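PDB 5WCK: FEZ-1 protein from Fluoribacter gormanii, which probably hydrolyses beta-lactam antibiotics as a monomeric, zinc-dependent metallo-beta-lactamase of subclass B3. Local coordinates for residues Y91-L102 against F119-D130. The protein carries 2 engineered substitutions. Sequence-based numbering, arbitrary orientation.
Sequences YMVMDEDVSVIL and FTQSTVDKVLHD
Backbone hydrogen bonds join strand 91-94 to strand 126-128 in parallel register, Met92 beside Lys126. Val93 N donates to Lys126 O (3.2 Å), Val93 O accepts from Leu128 N (2.8 Å), and Asp95 N extends the ladder to Leu128 O. Tyr91 O receives Asp125 N and Lys126 N, and the anti lone pair of Asp125 OD2 takes Tyr91 N at 2.9 Å, almost straight at 176°.

Apolar side chains pack the helix against strand 126-128 and the loop before it. Val124 CG2 lies 3.8 Å from Val93 CG2 and meets Ile101 CG2, both side chains crossing it at about right angles. Val127 CG1 packs against the CA and CB of Asp95, and its CG2 meets Val98 CG2. Ile101 CD1 touches the edge of the Phe119 ring at CE2 (3.9 Å), and Val100 CG1 lies 4.1 Å from its CZ.

With Tyr91 CG anti to the backbone N (chi1 -161°), its ring takes Val93 CG2 of the same strand over one face, offset toward the rim. Ser122 OG makes a polar contact in plane at the edge, 3.3 Å from CE2.

Waters add bridges: one joins Ile101 O, Thr120 O and Ser122 OG, another Leu102 O and Ser122 O, a third Asp95 OD2 and His129 ND1.

In this beta-alpha-beta unit main-chain bonds fix the outermost strand, while beyond Asp95 the helix meets 119-130 mainly through apolar side chains and water.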
# COMPACT_ATOMS: atom_id res chain seq x y z
N TYR A 91 -14.81 3.44 -2.21
CA TYR A 91 -13.46 3.24 -2.78
C TYR A 91 -12.86 4.60 -3.10
O TYR A 91 -13.41 5.33 -3.88
CB TYR A 91 -13.63 2.43 -4.06
CG TYR A 91 -12.41 1.73 -4.60
CD1 TYR A 91 -11.26 1.60 -3.86
CD2 TYR A 91 -12.43 1.21 -5.87
CE1 TYR A 91 -10.16 0.93 -4.36
CE2 TYR A 91 -11.34 0.54 -6.38
CZ TYR A 91 -10.21 0.37 -5.62
OH TYR A 91 -9.16 -0.30 -6.16
N MET A 92 -11.67 4.88 -2.54
CA MET A 92 -11.04 6.16 -2.74
C MET A 92 -9.63 5.91 -3.27
O MET A 92 -8.88 5.09 -2.72
CB MET A 92 -10.98 6.96 -1.43
CG MET A 92 -12.31 7.01 -0.70
SD MET A 92 -12.23 8.15 0.70
CE MET A 92 -13.91 7.94 1.31
N VAL A 93 -9.28 6.62 -4.34
CA VAL A 93 -8.06 6.36 -5.13
C VAL A 93 -7.45 7.70 -5.57
O VAL A 93 -8.13 8.62 -6.00
CB VAL A 93 -8.33 5.45 -6.34
CG1 VAL A 93 -7.08 5.25 -7.18
CG2 VAL A 93 -8.91 4.11 -5.95
N MET A 94 -6.11 7.80 -5.45
CA MET A 94 -5.32 8.92 -5.94
C MET A 94 -5.60 9.15 -7.44
O MET A 94 -5.54 8.22 -8.23
CB MET A 94 -3.83 8.62 -5.74
CG MET A 94 -2.88 9.79 -5.99
SD MET A 94 -3.06 11.24 -4.91
CE MET A 94 -2.40 10.55 -3.39
N ASP A 95 -5.88 10.42 -7.77
CA ASP A 95 -6.23 10.93 -9.09
C ASP A 95 -5.45 10.21 -10.20
O ASP A 95 -6.06 9.65 -11.13
CB ASP A 95 -6.04 12.44 -9.11
CG ASP A 95 -6.55 13.14 -10.37
OD1 ASP A 95 -7.38 12.55 -11.09
OD2 ASP A 95 -6.14 14.31 -10.58
N GLU A 96 -4.13 10.22 -10.10
CA GLU A 96 -3.27 9.74 -11.18
C GLU A 96 -3.42 8.23 -11.44
O GLU A 96 -3.02 7.76 -12.54
CB GLU A 96 -1.81 10.07 -10.88
CG GLU A 96 -1.46 11.56 -10.98
CD GLU A 96 -1.81 12.48 -9.81
OE1 GLU A 96 -2.45 12.02 -8.80
OE2 GLU A 96 -1.46 13.69 -9.89
N ASP A 97 -3.96 7.46 -10.47
CA ASP A 97 -4.18 6.03 -10.67
C ASP A 97 -5.65 5.65 -11.00
O ASP A 97 -5.93 4.49 -11.20
CB ASP A 97 -3.72 5.23 -9.46
CG ASP A 97 -2.28 4.74 -9.53
OD1 ASP A 97 -1.61 4.98 -10.57
OD2 ASP A 97 -1.85 4.15 -8.52
N VAL A 98 -6.56 6.62 -11.05
CA VAL A 98 -8.00 6.35 -11.25
C VAL A 98 -8.22 5.67 -12.61
O VAL A 98 -8.98 4.70 -12.69
CB VAL A 98 -8.83 7.61 -11.09
CG1 VAL A 98 -10.27 7.40 -11.58
CG2 VAL A 98 -8.81 8.08 -9.63
N SER A 99 -7.53 6.15 -13.66
CA SER A 99 -7.74 5.57 -14.99
C SER A 99 -7.47 4.06 -14.96
O SER A 99 -8.19 3.25 -15.57
CB SER A 99 -6.91 6.25 -16.03
OG SER A 99 -7.03 5.57 -17.27
N VAL A 100 -6.38 3.65 -14.30
CA VAL A 100 -6.06 2.23 -14.25
C VAL A 100 -7.14 1.44 -13.51
O VAL A 100 -7.51 0.34 -13.93
CB VAL A 100 -4.66 1.99 -13.65
CG1 VAL A 100 -4.41 0.54 -13.37
CG2 VAL A 100 -3.60 2.56 -14.58
N ILE A 101 -7.65 1.98 -12.40
CA ILE A 101 -8.69 1.29 -11.66
C ILE A 101 -9.97 1.16 -12.51
O ILE A 101 -10.55 0.08 -12.58
CB ILE A 101 -8.93 1.98 -10.31
CG1 ILE A 101 -7.68 1.91 -9.41
CG2 ILE A 101 -10.15 1.41 -9.61
CD1 ILE A 101 -7.16 0.51 -9.19
N LEU A 102 -10.38 2.23 -13.18
CA LEU A 102 -11.64 2.20 -13.99
C LEU A 102 -11.50 1.21 -15.16
O LEU A 102 -12.47 0.54 -15.53
CB LEU A 102 -11.95 3.60 -14.53
CG LEU A 102 -12.25 4.69 -13.50
CD1 LEU A 102 -12.62 5.99 -14.19
CD2 LEU A 102 -13.32 4.28 -12.51
N PHE A 119 -7.55 -6.75 -14.20
CA PHE A 119 -8.40 -7.09 -13.05
C PHE A 119 -9.78 -6.47 -13.25
O PHE A 119 -10.01 -5.68 -14.15
CB PHE A 119 -7.70 -6.66 -11.75
CG PHE A 119 -7.24 -5.23 -11.71
CD1 PHE A 119 -6.02 -4.85 -12.25
CD2 PHE A 119 -8.00 -4.25 -11.09
CE1 PHE A 119 -5.59 -3.53 -12.20
CE2 PHE A 119 -7.58 -2.94 -11.04
CZ PHE A 119 -6.37 -2.58 -11.59
N THR A 120 -10.73 -6.85 -12.39
CA THR A 120 -12.13 -6.40 -12.52
C THR A 120 -12.23 -4.89 -12.41
O THR A 120 -11.70 -4.28 -11.47
CB THR A 120 -12.99 -7.10 -11.46
OG1 THR A 120 -12.82 -8.51 -11.63
CG2 THR A 120 -14.45 -6.73 -11.58
N GLN A 121 -12.93 -4.28 -13.37
CA GLN A 121 -13.24 -2.86 -13.36
C GLN A 121 -14.13 -2.52 -12.16
O GLN A 121 -14.95 -3.32 -11.69
CB GLN A 121 -13.91 -2.47 -14.68
CG GLN A 121 -13.02 -2.68 -15.89
CD GLN A 121 -13.66 -2.22 -17.18
OE1 GLN A 121 -14.68 -1.54 -17.18
NE2 GLN A 121 -13.02 -2.54 -18.29
N SER A 122 -13.91 -1.32 -11.61
CA SER A 122 -14.71 -0.82 -10.51
C SER A 122 -14.84 0.69 -10.70
O SER A 122 -14.15 1.29 -11.54
CB SER A 122 -14.11 -1.21 -9.19
OG SER A 122 -12.86 -0.60 -9.08
N THR A 123 -15.75 1.31 -9.94
CA THR A 123 -15.84 2.74 -9.92
C THR A 123 -15.19 3.25 -8.63
O THR A 123 -15.17 2.57 -7.61
CB THR A 123 -17.30 3.19 -10.04
OG1 THR A 123 -18.01 2.60 -8.96
CG2 THR A 123 -17.93 2.76 -11.34
N VAL A 124 -14.67 4.47 -8.74
CA VAL A 124 -14.06 5.17 -7.62
C VAL A 124 -15.09 6.15 -7.05
O VAL A 124 -15.60 7.03 -7.75
CB VAL A 124 -12.76 5.84 -8.08
CG1 VAL A 124 -12.20 6.81 -7.04
CG2 VAL A 124 -11.72 4.79 -8.47
N ASP A 125 -15.33 6.04 -5.75
CA ASP A 125 -16.31 6.89 -5.05
C ASP A 125 -15.75 8.27 -4.69
O ASP A 125 -16.50 9.25 -4.65
CB ASP A 125 -16.84 6.13 -3.84
CG ASP A 125 -17.58 4.88 -4.25
OD1 ASP A 125 -18.58 5.02 -4.98
OD2 ASP A 125 -17.12 3.77 -3.91
N LYS A 126 -14.44 8.37 -4.40
CA LYS A 126 -13.83 9.64 -4.15
C LYS A 126 -12.42 9.64 -4.72
O LYS A 126 -11.60 8.81 -4.39
CB LYS A 126 -13.77 10.00 -2.67
CG LYS A 126 -13.36 11.44 -2.42
CD LYS A 126 -13.43 11.89 -0.96
CE LYS A 126 -13.04 13.35 -0.82
NZ LYS A 126 -13.03 13.84 0.58
N VAL A 127 -12.16 10.63 -5.58
CA VAL A 127 -10.84 10.83 -6.14
C VAL A 127 -9.99 11.63 -5.16
O VAL A 127 -10.39 12.72 -4.70
CB VAL A 127 -10.93 11.56 -7.49
CG1 VAL A 127 -9.55 11.86 -8.04
CG2 VAL A 127 -11.75 10.74 -8.47
N LEU A 128 -8.80 11.11 -4.85
CA LEU A 128 -7.91 11.77 -3.88
C LEU A 128 -6.79 12.55 -4.58
O LEU A 128 -6.52 12.37 -5.76
CB LEU A 128 -7.31 10.73 -2.94
CG LEU A 128 -8.32 9.91 -2.14
CD1 LEU A 128 -7.63 8.80 -1.37
CD2 LEU A 128 -9.16 10.78 -1.22
N HIS A 129 -6.13 13.41 -3.79
CA HIS A 129 -5.05 14.26 -4.28
C HIS A 129 -3.91 14.25 -3.27
O HIS A 129 -4.12 13.91 -2.13
CB HIS A 129 -5.56 15.68 -4.56
CG HIS A 129 -6.80 15.67 -5.38
ND1 HIS A 129 -6.76 15.69 -6.77
CD2 HIS A 129 -8.11 15.54 -5.04
CE1 HIS A 129 -7.99 15.61 -7.24
NE2 HIS A 129 -8.84 15.53 -6.19
N ASP A 130 -2.73 14.70 -3.69
CA ASP A 130 -1.57 14.71 -2.83
C ASP A 130 -1.84 15.51 -1.55
O ASP A 130 -2.27 16.68 -1.62
CB ASP A 130 -0.36 15.31 -3.55
CG ASP A 130 0.99 15.08 -2.92
OD1 ASP A 130 1.10 14.29 -1.95
OD2 ASP A 130 1.95 15.70 -3.44
O HOH W 1 -4.60 15.34 -8.52
O HOH W 2 -2.62 14.26 -6.93
O HOH W 3 -10.79 -1.87 -10.63
O HOH W 4 -15.05 1.18 -14.30